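Local coordinates for protein piwi (Drosophila melanogaster, PDB 6KR6) that binds piRNAs and, in complex with them, mediates the repression of transposable elements, at residues 401-406 against 713-718; 599-604 against 638-643; 725-730 against 740-745. One frame throughout, in Å; residues are numbered along the deposited sequence.

Interactions 1 and 3 belong to one run of antiparallel strands: strand 712-714 takes strand 392-405 along one edge and strand 725-729 along the other, and strand 725-729 pairs onward with 741-745. They touch through Val714 O and Tyr727 N, probably hydrogen-bonded. Interaction 3 is wholly buried, a regular ladder with aromatic and aliphatic side chains on one face, whereas interaction 1 is partly buried, with a single bridge and a more polar flank around Arg403 and Gln401. Interaction 2 lies apart, its centre about 33 Å from that of interaction 1 and 28 Å from that of interaction 3. There a helix end meets a turn through side chains, with charged and polar groups prominent.

Interaction 1. Residues 401-406 against 713-718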
ATOM      1  N   GLN A 401     -19.303 -14.729   5.888  1.00114.92           N
ATOM      2  CA  GLN A 401     -19.430 -15.756   4.867  1.00117.40           C
ATOM      3  C   GLN A 401     -18.515 -15.424   3.693  1.00116.69           C
ATOM      4  O   GLN A 401     -18.449 -14.274   3.248  1.00112.72           O
ATOM      5  CB  GLN A 401     -20.884 -15.871   4.399  1.00119.85           C
ATOM      6  CG  GLN A 401     -21.462 -14.626   3.710  1.00125.70           C
ATOM      7  CD  GLN A 401     -21.808 -13.496   4.672  1.00125.42           C
ATOM      8  OE1 GLN A 401     -21.115 -13.268   5.665  1.00121.17           O
ATOM      9  NE2 GLN A 401     -22.889 -12.782   4.377  1.00123.34           N
ATOM     10  N   GLY A 402     -17.792 -16.431   3.206  1.00117.70           N
ATOM     11  CA  GLY A 402     -16.915 -16.252   2.070  1.00109.26           C
ATOM     12  C   GLY A 402     -16.869 -17.527   1.260  1.00109.32           C
ATOM     13  O   GLY A 402     -17.539 -18.508   1.581  1.00113.15           O
ATOM     14  N   ARG A 403     -16.058 -17.517   0.206  1.00102.92           N
ATOM     15  CA  ARG A 403     -15.905 -18.687  -0.643  1.00 98.51           C
ATOM     16  C   ARG A 403     -14.453 -18.816  -1.077  1.00 96.62           C
ATOM     17  O   ARG A 403     -13.740 -17.820  -1.230  1.00 94.31           O
ATOM     18  CB  ARG A 403     -16.837 -18.618  -1.864  1.00100.46           C
ATOM     19  CG  ARG A 403     -16.132 -18.483  -3.203  1.00103.05           C
ATOM     20  CD  ARG A 403     -17.132 -18.423  -4.343  1.00111.62           C
ATOM     21  NE  ARG A 403     -17.729 -17.100  -4.485  1.00106.60           N
ATOM     22  CZ  ARG A 403     -17.330 -16.197  -5.375  1.00102.09           C
ATOM     23  NH1 ARG A 403     -16.335 -16.480  -6.205  1.00 87.83           N
ATOM     24  NH2 ARG A 403     -17.926 -15.015  -5.438  1.00103.41           N
ATOM     25  N   ILE A 404     -14.020 -20.059  -1.261  1.00100.08           N
ATOM     26  CA  ILE A 404     -12.666 -20.384  -1.687  1.00 97.24           C
ATOM     27  C   ILE A 404     -12.732 -20.840  -3.139  1.00103.86           C
ATOM     28  O   ILE A 404     -13.483 -21.766  -3.473  1.00105.56           O
ATOM     29  CB  ILE A 404     -12.038 -21.465  -0.793  1.00 92.61           C
ATOM     30  CG1 ILE A 404     -12.188 -21.086   0.682  1.00 93.67           C
ATOM     31  CG2 ILE A 404     -10.573 -21.658  -1.137  1.00 91.81           C
ATOM     32  CD1 ILE A 404     -11.605 -22.110   1.637  1.00 90.51           C
ATOM     33  N   ILE A 405     -11.952 -20.181  -3.997  1.00100.06           N
ATOM     34  CA  ILE A 405     -11.918 -20.530  -5.411  1.00 94.45           C
ATOM     35  C   ILE A 405     -11.225 -21.873  -5.587  1.00 95.70           C
ATOM     36  O   ILE A 405     -10.258 -22.193  -4.882  1.00 92.92           O
ATOM     37  CB  ILE A 405     -11.203 -19.428  -6.215  1.00 91.13           C
ATOM     38  CG1 ILE A 405     -11.839 -18.063  -5.948  1.00 84.03           C
ATOM     39  CG2 ILE A 405     -11.239 -19.733  -7.706  1.00 94.43           C
ATOM     40  CD1 ILE A 405     -13.185 -17.875  -6.601  1.00 89.91           C
ATOM     41  N   GLY A 406     -11.722 -22.673  -6.527  1.00 96.26           N
ATOM     42  CA  GLY A 406     -11.089 -23.943  -6.820  1.00100.07           C
ATOM     43  C   GLY A 406      -9.698 -23.768  -7.397  1.00101.64           C
ATOM     44  O   GLY A 406      -9.346 -22.727  -7.952  1.00 97.26           O
ATOM     45  N   ILE A 713     -12.247 -15.634  -0.665  1.00 85.45           N
ATOM     46  CA  ILE A 713     -12.869 -14.406  -1.150  1.00 84.26           C
ATOM     47  C   ILE A 713     -13.968 -13.977  -0.189  1.00 87.94           C
ATOM     48  O   ILE A 713     -14.824 -14.784   0.187  1.00 94.55           O
ATOM     49  CB  ILE A 713     -13.440 -14.582  -2.571  1.00 86.25           C
ATOM     50  CG1 ILE A 713     -12.303 -14.623  -3.593  1.00 79.05           C
ATOM     51  CG2 ILE A 713     -14.430 -13.472  -2.902  1.00 83.43           C
ATOM     52  CD1 ILE A 713     -12.767 -14.610  -5.019  1.00 82.84           C
ATOM     53  N   VAL A 714     -13.944 -12.706   0.202  1.00 85.78           N
ATOM     54  CA  VAL A 714     -15.030 -12.064   0.935  1.00 94.63           C
ATOM     55  C   VAL A 714     -15.634 -11.011   0.015  1.00 92.69           C
ATOM     56  O   VAL A 714     -14.928 -10.103  -0.438  1.00 89.56           O
ATOM     57  CB  VAL A 714     -14.536 -11.430   2.244  1.00 92.64           C
ATOM     58  CG1 VAL A 714     -15.689 -10.766   2.979  1.00 97.76           C
ATOM     59  CG2 VAL A 714     -13.856 -12.469   3.122  1.00 94.17           C
ATOM     60  N   ASP A 715     -16.931 -11.127  -0.271  1.00103.12           N
ATOM     61  CA  ASP A 715     -17.599 -10.192  -1.175  1.00108.63           C
ATOM     62  C   ASP A 715     -18.800  -9.557  -0.482  1.00115.99           C
ATOM     63  O   ASP A 715     -19.767 -10.247  -0.139  1.00122.80           O
ATOM     64  CB  ASP A 715     -18.011 -10.872  -2.488  1.00104.33           C
ATOM     65  CG  ASP A 715     -19.012 -11.994  -2.291  1.00112.84           C
ATOM     66  OD1 ASP A 715     -18.848 -12.785  -1.339  1.00117.01           O
ATOM     67  OD2 ASP A 715     -19.967 -12.081  -3.093  1.00110.63           O
ATOM     68  N   ASP A 716     -18.714  -8.244  -0.257  1.00116.82           N
ATOM     69  CA  ASP A 716     -19.859  -7.398   0.093  1.00125.20           C
ATOM     70  C   ASP A 716     -20.483  -7.777   1.439  1.00126.12           C
ATOM     71  O   ASP A 716     -21.690  -8.013   1.545  1.00122.35           O
ATOM     72  CB  ASP A 716     -20.904  -7.416  -1.026  1.00128.35           C
ATOM     73  CG  ASP A 716     -20.485  -6.580  -2.222  1.00125.06           C
ATOM     74  OD1 ASP A 716     -20.024  -5.436  -2.018  1.00125.33           O
ATOM     75  OD2 ASP A 716     -20.611  -7.068  -3.366  1.00116.85           O
ATOM     76  N   VAL A 717     -19.650  -7.816   2.479  1.00122.42           N
ATOM     77  CA  VAL A 717     -20.131  -7.897   3.856  1.00123.18           C
ATOM     78  C   VAL A 717     -19.328  -6.918   4.704  1.00118.57           C
ATOM     79  O   VAL A 717     -19.891  -5.998   5.309  1.00119.85           O
ATOM     80  CB  VAL A 717     -20.037  -9.323   4.430  1.00124.75           C
ATOM     81  CG1 VAL A 717     -20.583  -9.346   5.850  1.00123.06           C
ATOM     82  CG2 VAL A 717     -20.795 -10.312   3.556  1.00124.45           C
ATOM     83  N   ILE A 718     -18.006  -7.113   4.764  1.00117.64           N
ATOM     84  CA  ILE A 718     -17.125  -6.146   5.413  1.00111.10           C
ATOM     85  C   ILE A 718     -16.598  -5.104   4.443  1.00109.25           C
ATOM     86  O   ILE A 718     -15.842  -4.214   4.852  1.00111.57           O
ATOM     87  CB  ILE A 718     -15.914  -6.817   6.093  1.00104.82           C
ATOM     88  CG1 ILE A 718     -15.921  -8.326   5.848  1.00113.28           C
ATOM     89  CG2 ILE A 718     -15.884  -6.487   7.578  1.00102.79           C
ATOM     90  CD1 ILE A 718     -14.592  -8.988   6.138  1.00107.12           C
TER
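Around the Arg403 guanidinium, Asp715 OD2 lies at the edge near its plane, 4.3 Å from NH2 and thus beyond a salt bridge, while Ile713 CD1 approaches obliquely, 4.2 Å from NH1. The firmer polar partner of NH2 is Gln758 OE1 of helix 754-764, which accepts its hydrogen bond; the carboxylate would probably add only a general attraction. The other flat group, the Gln401 amide, is met by a methyl, Val717 CG2, 3.3 Å from NE2. A bend at chi2 (-75°) folds the glutamine chain back to reach it.

Between these flanks the backbones form one antiparallel bridge, with Arg403 and Ile713 as a hydrogen-bonded pair. Arg403 N gives a bond to Ile713 O, 3.0 Å long and in the carbonyl plane; the return bond from Ile713 N to Arg403 O is weak, bent to 126°. Strand 392-405, probably part of the linker that follows PAZ in argonautes, is thereby joined to strand 712-714 of the PIWI domain.

Arg403 and Ile713 run side by side on one face, where Ile713 CD1 also meets Ile405 CD1 at 3.7 Å. Helix 754-764 covers this face through Gln758 and Tyr762. At its other edge, strand 392-405 bonds through Gly402 and Ile404 to Val64 and Val62.

Interaction 2. Residues 599-604 against 638-643; sequences SMDLQQ and HEHRKL
The backbones carrying Met600 and Glu639 come no closer than 8.2 Å between their CA atoms, so side chains bridge the gap between the end of helix 625-640 and the turn at 601-604, where Asp601 takes positive phi and its O receives Gln604 N. His640 is the last helical residue before Arg641, also at positive phi, leaves the helix. With CG anti to the carbonyl carbon (chi1 -76°), its ring extends to the turn and NE2 gives a weak hydrogen bond to Met600 O, 3.3 Å long and bent to 130°. The same ring stacks with that of Tyr636, one helical turn back.

Asp601 presses its CB against His640 CE1 at 3.6 Å, coming obliquely to the ring. Its carboxylate is turned 34° from the imidazole plane, and OD2 also lies 4.1 Å from Lys642 NZ, an attraction without a salt bridge that may bias the lysine end toward this side. The second oxygen, OD1, is held weakly by Gly574 N. Gln604 OE1 approaches CE1 more distantly, at 4.2 Å.

On the other flank Met600 crosses Glu639 at about a right angle, its SD 3.7 Å from OE2. That oxygen has stronger partners: a salt bridge to Lys805 and a hydrogen bond from Gln635. Were an alanine to stand in place of His640, Met600 O would probably lose this donor, a gap would open beside Asp601 CB and Tyr636 would lack its stacking partner.

Within the PIWI domain, the contact lies where strand 592-599 runs out into short helix 601-605, which leads to strand 608-614. Helix 625-640 packs its Gln635 and Tyr636 on Met600, whose side chain also touches Phe609 of that strand.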
ATOM      1  N   SER A 599      -0.944  -7.678 -21.574  1.00 66.06           N
ATOM      2  CA  SER A 599      -0.991  -8.983 -22.213  1.00 65.00           C
ATOM      3  C   SER A 599      -1.561  -8.857 -23.623  1.00 66.73           C
ATOM      4  O   SER A 599      -2.112  -7.823 -24.011  1.00 68.96           O
ATOM      5  CB  SER A 599      -1.825  -9.961 -21.390  1.00 67.91           C
ATOM      6  OG  SER A 599      -3.201  -9.863 -21.722  1.00 72.88           O
ATOM      7  N   MET A 600      -1.429  -9.935 -24.402  1.00 72.18           N
ATOM      8  CA  MET A 600      -1.801  -9.936 -25.818  1.00 73.04           C
ATOM      9  C   MET A 600      -2.598 -11.200 -26.134  1.00 75.75           C
ATOM     10  O   MET A 600      -2.111 -12.089 -26.837  1.00 88.13           O
ATOM     11  CB  MET A 600      -0.563  -9.833 -26.713  1.00 68.14           C
ATOM     12  CG  MET A 600       0.327  -8.651 -26.408  1.00 73.65           C
ATOM     13  SD  MET A 600       0.659  -7.669 -27.878  1.00 79.70           S
ATOM     14  CE  MET A 600       0.724  -6.037 -27.155  1.00 84.02           C
ATOM     15  N   ASP A 601      -3.828 -11.266 -25.626  1.00 72.31           N
ATOM     16  CA  ASP A 601      -4.743 -12.372 -25.906  1.00 89.53           C
ATOM     17  C   ASP A 601      -4.066 -13.710 -25.594  1.00 86.55           C
ATOM     18  O   ASP A 601      -3.630 -14.452 -26.478  1.00 79.61           O
ATOM     19  CB  ASP A 601      -5.221 -12.311 -27.361  1.00 82.65           C
ATOM     20  CG  ASP A 601      -6.442 -13.176 -27.618  1.00 86.35           C
ATOM     21  OD1 ASP A 601      -6.935 -13.817 -26.666  1.00 88.96           O
ATOM     22  OD2 ASP A 601      -6.913 -13.206 -28.776  1.00 94.20           O
ATOM     23  N   LEU A 602      -3.984 -13.980 -24.289  1.00 85.91           N
ATOM     24  CA  LEU A 602      -3.122 -15.038 -23.773  1.00 81.87           C
ATOM     25  C   LEU A 602      -3.480 -16.418 -24.308  1.00 82.40           C
ATOM     26  O   LEU A 602      -2.629 -17.315 -24.295  1.00 87.00           O
ATOM     27  CB  LEU A 602      -3.163 -15.034 -22.245  1.00 77.24           C
ATOM     28  CG  LEU A 602      -2.682 -13.725 -21.617  1.00 73.56           C
ATOM     29  CD1 LEU A 602      -2.871 -13.744 -20.112  1.00 77.09           C
ATOM     30  CD2 LEU A 602      -1.224 -13.476 -21.976  1.00 72.12           C
ATOM     31  N   GLN A 603      -4.709 -16.616 -24.789  1.00 80.29           N
ATOM     32  CA  GLN A 603      -5.075 -17.928 -25.310  1.00 84.44           C
ATOM     33  C   GLN A 603      -4.434 -18.214 -26.661  1.00 86.25           C
ATOM     34  O   GLN A 603      -4.382 -19.379 -27.070  1.00 87.12           O
ATOM     35  CB  GLN A 603      -6.597 -18.059 -25.404  1.00 80.27           C
ATOM     36  CG  GLN A 603      -7.274 -17.078 -26.345  1.00 84.90           C
ATOM     37  CD  GLN A 603      -8.777 -17.291 -26.413  1.00 95.29           C
ATOM     38  OE1 GLN A 603      -9.449 -16.782 -27.309  1.00 95.21           O
ATOM     39  NE2 GLN A 603      -9.310 -18.047 -25.457  1.00 89.00           N
ATOM     40  N   GLN A 604      -3.938 -17.190 -27.358  1.00 89.29           N
ATOM     41  CA  GLN A 604      -3.236 -17.376 -28.625  1.00 76.42           C
ATOM     42  C   GLN A 604      -1.775 -16.958 -28.510  1.00 76.05           C
ATOM     43  O   GLN A 604      -0.881 -17.805 -28.604  1.00 80.84           O
ATOM     44  CB  GLN A 604      -3.928 -16.599 -29.748  1.00 89.69           C
ATOM     45  CG  GLN A 604      -5.219 -17.211 -30.252  1.00 95.40           C
ATOM     46  CD  GLN A 604      -5.679 -16.574 -31.548  1.00115.40           C
ATOM     47  OE1 GLN A 604      -4.926 -15.845 -32.192  1.00117.99           O
ATOM     48  NE2 GLN A 604      -6.920 -16.844 -31.937  1.00126.53           N
ATOM     49  N   HIS A 638      -0.781  -4.646 -34.120  1.00 84.22           N
ATOM     50  CA  HIS A 638       0.284  -5.058 -35.027  1.00 78.78           C
ATOM     51  C   HIS A 638       0.600  -6.542 -34.896  1.00 67.33           C
ATOM     52  O   HIS A 638       1.133  -7.136 -35.841  1.00 87.41           O
ATOM     53  CB  HIS A 638       1.544  -4.229 -34.777  1.00 84.97           C
ATOM     54  CG  HIS A 638       2.617  -4.437 -35.800  1.00 99.54           C
ATOM     55  ND1 HIS A 638       2.619  -3.794 -37.019  1.00 97.89           N
ATOM     56  CD2 HIS A 638       3.721  -5.222 -35.788  1.00 98.90           C
ATOM     57  CE1 HIS A 638       3.679  -4.171 -37.713  1.00101.83           C
ATOM     58  NE2 HIS A 638       4.364  -5.037 -36.988  1.00108.78           N
ATOM     59  N   GLU A 639       0.292  -7.148 -33.750  1.00 73.65           N
ATOM     60  CA  GLU A 639       0.498  -8.580 -33.567  1.00 73.92           C
ATOM     61  C   GLU A 639      -0.734  -9.424 -33.869  1.00 71.33           C
ATOM     62  O   GLU A 639      -0.590 -10.621 -34.135  1.00 74.63           O
ATOM     63  CB  GLU A 639       0.957  -8.877 -32.135  1.00 71.20           C
ATOM     64  CG  GLU A 639       2.315  -8.301 -31.798  1.00 76.30           C
ATOM     65  CD  GLU A 639       2.933  -8.961 -30.589  1.00 80.13           C
ATOM     66  OE1 GLU A 639       2.658 -10.158 -30.358  1.00 74.65           O
ATOM     67  OE2 GLU A 639       3.692  -8.283 -29.867  1.00 85.36           O
ATOM     68  N   HIS A 640      -1.933  -8.840 -33.831  1.00 79.07           N
ATOM     69  CA  HIS A 640      -3.163  -9.592 -34.038  1.00 78.74           C
ATOM     70  C   HIS A 640      -4.017  -9.077 -35.187  1.00 76.27           C
ATOM     71  O   HIS A 640      -5.091  -9.640 -35.432  1.00 73.99           O
ATOM     72  CB  HIS A 640      -4.004  -9.598 -32.753  1.00 84.43           C
ATOM     73  CG  HIS A 640      -3.485 -10.524 -31.699  1.00 81.81           C
ATOM     74  ND1 HIS A 640      -4.046 -11.758 -31.450  1.00 88.36           N
ATOM     75  CD2 HIS A 640      -2.453 -10.398 -30.833  1.00 78.95           C
ATOM     76  CE1 HIS A 640      -3.382 -12.352 -30.475  1.00 91.00           C
ATOM     77  NE2 HIS A 640      -2.410 -11.548 -30.082  1.00 85.94           N
ATOM     78  N   ARG A 641      -3.582  -8.030 -35.893  1.00 78.42           N
ATOM     79  CA  ARG A 641      -4.350  -7.427 -36.986  1.00 82.89           C
ATOM     80  C   ARG A 641      -5.744  -6.997 -36.534  1.00 76.87           C
ATOM     81  O   ARG A 641      -6.678  -6.937 -37.336  1.00 83.95           O
ATOM     82  CB  ARG A 641      -4.442  -8.369 -38.190  1.00 73.20           C
ATOM     83  N   LYS A 642      -5.888  -6.690 -35.246  1.00 78.55           N
ATOM     84  CA  LYS A 642      -7.157  -6.273 -34.665  1.00 78.98           C
ATOM     85  C   LYS A 642      -6.902  -5.778 -33.250  1.00 83.25           C
ATOM     86  O   LYS A 642      -5.929  -6.175 -32.603  1.00 74.78           O
ATOM     87  CB  LYS A 642      -8.184  -7.414 -34.659  1.00 71.85           C
ATOM     88  CG  LYS A 642      -7.755  -8.655 -33.883  1.00 79.15           C
ATOM     89  CD  LYS A 642      -8.753  -9.789 -34.084  1.00 80.66           C
ATOM     90  CE  LYS A 642      -8.227 -11.114 -33.544  1.00 93.02           C
ATOM     91  NZ  LYS A 642      -8.477 -11.276 -32.084  1.00 95.51           N
ATOM     92  N   LEU A 643      -7.787  -4.901 -32.782  1.00 82.22           N
ATOM     93  CA  LEU A 643      -7.732  -4.396 -31.420  1.00 69.00           C
ATOM     94  C   LEU A 643      -8.399  -5.379 -30.462  1.00 69.94           C
ATOM     95  O   LEU A 643      -9.179  -6.237 -30.884  1.00 78.49           O
ATOM     96  CB  LEU A 643      -8.413  -3.031 -31.343  1.00 71.02           C
ATOM     97  CG  LEU A 643      -7.711  -1.875 -32.059  1.00 71.33           C
ATOM     98  CD1 LEU A 643      -8.460  -0.571 -31.837  1.00 71.06           C
ATOM     99  CD2 LEU A 643      -6.273  -1.757 -31.587  1.00 64.63           C
TER

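Interaction 3. Residues 725-730 against 740-745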
ATOM      1  N   ASP A 725     -16.714  -3.876  -4.883  1.00104.86           N
ATOM      2  CA  ASP A 725     -15.365  -4.346  -4.619  1.00101.53           C
ATOM      3  C   ASP A 725     -15.427  -5.639  -3.821  1.00 94.50           C
ATOM      4  O   ASP A 725     -16.498  -6.095  -3.411  1.00100.96           O
ATOM      5  CB  ASP A 725     -14.548  -3.287  -3.871  1.00102.06           C
ATOM      6  CG  ASP A 725     -15.266  -2.750  -2.653  1.00109.44           C
ATOM      7  OD1 ASP A 725     -16.501  -2.912  -2.568  1.00114.23           O
ATOM      8  OD2 ASP A 725     -14.593  -2.165  -1.778  1.00116.46           O
ATOM      9  N   PHE A 726     -14.253  -6.226  -3.605  1.00 85.19           N
ATOM     10  CA  PHE A 726     -14.155  -7.463  -2.840  1.00 80.93           C
ATOM     11  C   PHE A 726     -12.739  -7.608  -2.300  1.00 80.06           C
ATOM     12  O   PHE A 726     -11.837  -6.834  -2.631  1.00 80.94           O
ATOM     13  CB  PHE A 726     -14.545  -8.681  -3.689  1.00 78.61           C
ATOM     14  CG  PHE A 726     -13.673  -8.893  -4.898  1.00 87.35           C
ATOM     15  CD1 PHE A 726     -13.987  -8.296  -6.109  1.00 82.77           C
ATOM     16  CD2 PHE A 726     -12.549  -9.702  -4.829  1.00 82.26           C
ATOM     17  CE1 PHE A 726     -13.193  -8.493  -7.224  1.00 73.72           C
ATOM     18  CE2 PHE A 726     -11.752  -9.902  -5.940  1.00 76.64           C
ATOM     19  CZ  PHE A 726     -12.074  -9.298  -7.139  1.00 71.95           C
ATOM     20  N   TYR A 727     -12.567  -8.612  -1.447  1.00 78.45           N
ATOM     21  CA  TYR A 727     -11.268  -9.010  -0.932  1.00 78.77           C
ATOM     22  C   TYR A 727     -10.905 -10.381  -1.485  1.00 76.84           C
ATOM     23  O   TYR A 727     -11.776 -11.211  -1.759  1.00 79.03           O
ATOM     24  CB  TYR A 727     -11.256  -9.056   0.600  1.00 75.93           C
ATOM     25  CG  TYR A 727     -11.478  -7.722   1.277  1.00 81.24           C
ATOM     26  CD1 TYR A 727     -10.475  -6.761   1.310  1.00 77.24           C
ATOM     27  CD2 TYR A 727     -12.684  -7.432   1.902  1.00 83.11           C
ATOM     28  CE1 TYR A 727     -10.673  -5.543   1.936  1.00 85.20           C
ATOM     29  CE2 TYR A 727     -12.891  -6.219   2.531  1.00 85.36           C
ATOM     30  CZ  TYR A 727     -11.883  -5.279   2.545  1.00 85.93           C
ATOM     31  OH  TYR A 727     -12.088  -4.070   3.170  1.00 84.75           O
ATOM     32  N   LEU A 728      -9.606 -10.611  -1.646  1.00 68.06           N
ATOM     33  CA  LEU A 728      -9.107 -11.886  -2.138  1.00 65.95           C
ATOM     34  C   LEU A 728      -7.789 -12.202  -1.451  1.00 73.19           C
ATOM     35  O   LEU A 728      -6.922 -11.332  -1.325  1.00 80.48           O
ATOM     36  CB  LEU A 728      -8.924 -11.865  -3.660  1.00 75.19           C
ATOM     37  CG  LEU A 728      -8.106 -12.989  -4.309  1.00 76.47           C
ATOM     38  CD1 LEU A 728      -8.818 -14.327  -4.202  1.00 72.37           C
ATOM     39  CD2 LEU A 728      -7.786 -12.667  -5.765  1.00 66.54           C
ATOM     40  N   VAL A 729      -7.657 -13.440  -0.994  1.00 73.29           N
ATOM     41  CA  VAL A 729      -6.392 -13.979  -0.519  1.00 81.66           C
ATOM     42  C   VAL A 729      -5.894 -14.930  -1.597  1.00 77.17           C
ATOM     43  O   VAL A 729      -6.517 -15.962  -1.866  1.00 75.37           O
ATOM     44  CB  VAL A 729      -6.543 -14.687   0.834  1.00 81.52           C
ATOM     45  CG1 VAL A 729      -5.343 -15.585   1.096  1.00 85.06           C
ATOM     46  CG2 VAL A 729      -6.693 -13.665   1.948  1.00 68.99           C
ATOM     47  N   SER A 730      -4.784 -14.573  -2.231  1.00 81.10           N
ATOM     48  CA  SER A 730      -4.218 -15.363  -3.315  1.00 86.58           C
ATOM     49  C   SER A 730      -2.896 -16.016  -2.957  1.00 88.85           C
ATOM     50  O   SER A 730      -2.632 -17.136  -3.395  1.00 88.12           O
ATOM     51  CB  SER A 730      -4.026 -14.486  -4.557  1.00 82.88           C
ATOM     52  OG  SER A 730      -3.268 -13.330  -4.246  1.00 81.95           O
ATOM     53  N   PRO A 740      -4.879  -9.404   3.085  1.00 83.24           N
ATOM     54  CA  PRO A 740      -5.675  -9.681   1.885  1.00 74.05           C
ATOM     55  C   PRO A 740      -5.618  -8.515   0.915  1.00 73.86           C
ATOM     56  O   PRO A 740      -5.437  -7.360   1.308  1.00 76.71           O
ATOM     57  CB  PRO A 740      -7.090  -9.876   2.437  1.00 71.67           C
ATOM     58  CG  PRO A 740      -7.115  -9.044   3.667  1.00 73.04           C
ATOM     59  CD  PRO A 740      -5.729  -9.137   4.259  1.00 81.71           C
ATOM     60  N   THR A 741      -5.763  -8.826  -0.370  1.00 74.68           N
ATOM     61  CA  THR A 741      -5.770  -7.801  -1.400  1.00 72.10           C
ATOM     62  C   THR A 741      -7.198  -7.328  -1.633  1.00 77.07           C
ATOM     63  O   THR A 741      -8.133  -8.132  -1.666  1.00 74.13           O
ATOM     64  CB  THR A 741      -5.171  -8.334  -2.702  1.00 71.14           C
ATOM     65  OG1 THR A 741      -3.999  -9.105  -2.408  1.00 74.67           O
ATOM     66  CG2 THR A 741      -4.786  -7.185  -3.617  1.00 71.71           C
ATOM     67  N   SER A 742      -7.364  -6.017  -1.775  1.00 82.86           N
ATOM     68  CA  SER A 742      -8.669  -5.408  -1.998  1.00 82.25           C
ATOM     69  C   SER A 742      -8.768  -4.979  -3.454  1.00 73.69           C
ATOM     70  O   SER A 742      -8.002  -4.121  -3.907  1.00 71.99           O
ATOM     71  CB  SER A 742      -8.883  -4.214  -1.069  1.00 81.18           C
ATOM     72  OG  SER A 742     -10.124  -3.582  -1.332  1.00 89.40           O
ATOM     73  N   TYR A 743      -9.706  -5.575  -4.186  1.00 78.44           N
ATOM     74  CA  TYR A 743      -9.935  -5.251  -5.587  1.00 78.17           C
ATOM     75  C   TYR A 743     -11.213  -4.431  -5.685  1.00 80.48           C
ATOM     76  O   TYR A 743     -12.294  -4.917  -5.332  1.00 82.93           O
ATOM     77  CB  TYR A 743     -10.027  -6.517  -6.438  1.00 70.81           C
ATOM     78  CG  TYR A 743      -8.813  -7.408  -6.322  1.00 75.17           C
ATOM     79  CD1 TYR A 743      -7.744  -7.278  -7.198  1.00 69.55           C
ATOM     80  CD2 TYR A 743      -8.732  -8.377  -5.331  1.00 76.03           C
ATOM     81  CE1 TYR A 743      -6.632  -8.089  -7.093  1.00 61.32           C
ATOM     82  CE2 TYR A 743      -7.622  -9.189  -5.219  1.00 71.22           C
ATOM     83  CZ  TYR A 743      -6.578  -9.043  -6.103  1.00 69.92           C
ATOM     84  OH  TYR A 743      -5.470  -9.852  -5.997  1.00 77.22           O
ATOM     85  N   ASN A 744     -11.084  -3.197  -6.167  1.00 79.50           N
ATOM     86  CA  ASN A 744     -12.176  -2.229  -6.210  1.00 87.86           C
ATOM     87  C   ASN A 744     -12.491  -1.909  -7.665  1.00 91.19           C
ATOM     88  O   ASN A 744     -11.710  -1.231  -8.340  1.00 82.82           O
ATOM     89  CB  ASN A 744     -11.803  -0.966  -5.435  1.00 96.99           C
ATOM     90  CG  ASN A 744     -12.982  -0.040  -5.218  1.00111.89           C
ATOM     91  OD1 ASN A 744     -12.831   1.041  -4.656  1.00119.65           O
ATOM     92  ND2 ASN A 744     -14.165  -0.464  -5.648  1.00112.38           N
ATOM     93  N   VAL A 745     -13.646  -2.373  -8.135  1.00 91.02           N
ATOM     94  CA  VAL A 745     -14.053  -2.210  -9.527  1.00 82.56           C
ATOM     95  C   VAL A 745     -14.777  -0.872  -9.643  1.00 88.18           C
ATOM     96  O   VAL A 745     -15.965  -0.763  -9.338  1.00 95.82           O
ATOM     97  CB  VAL A 745     -14.933  -3.369  -9.995  1.00 83.34           C
ATOM     98  CG1 VAL A 745     -15.281  -3.208 -11.463  1.00 85.92           C
ATOM     99  CG2 VAL A 745     -14.237  -4.698  -9.742  1.00 88.81           C
TER
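Thr741 O receives the N-H of Leu728 at 2.9 Å and, more weakly, the CA-H of Tyr727, with CA 3.3 Å away; the edge of the Tyr727 ring also lies toward it. Phe726 O is held in the same fashion, by Tyr743 N and by Ser742 CA at 3.5 Å. The reciprocal bonds, Phe726 N to Tyr743 O and Thr741 N to Leu728 O, complete a regular antiparallel ladder of four, the two-stranded hairpin 725-729/741-745.

Phe726, Leu728, Thr741 and Tyr743 point to one face. The Phe726 and Tyr743 rings are near parallel (23°) but slid apart, with centroids 5.3 Å from each other, so they barely overlap. One face of the Phe726 ring is covered instead by Tyr743 CB, a CH-pi contact 3.9 Å from the ring centroid; with CG between the backbone N and the carbonyl carbon (chi1 61°), the Phe726 ring lies across the strands beneath it. Leu728 CB abuts the edge of the Tyr743 ring, 3.4 Å from Tyr743 CE2. On the reverse face Tyr727 CE1 packs against Ser742 CB at 3.7 Å.

Thr741 lies about 8 Å, side chain to side chain, from Asp652, a probable active-site residue of this RNase H-like domain, and its OG1 bonds to Arg776 O. Strands 712-714 and 687-695 flank the hairpin; helix 754-764 packs on Phe726, Leu728 and Tyr743, and Phe701 touches Tyr727, Val729 and Pro740.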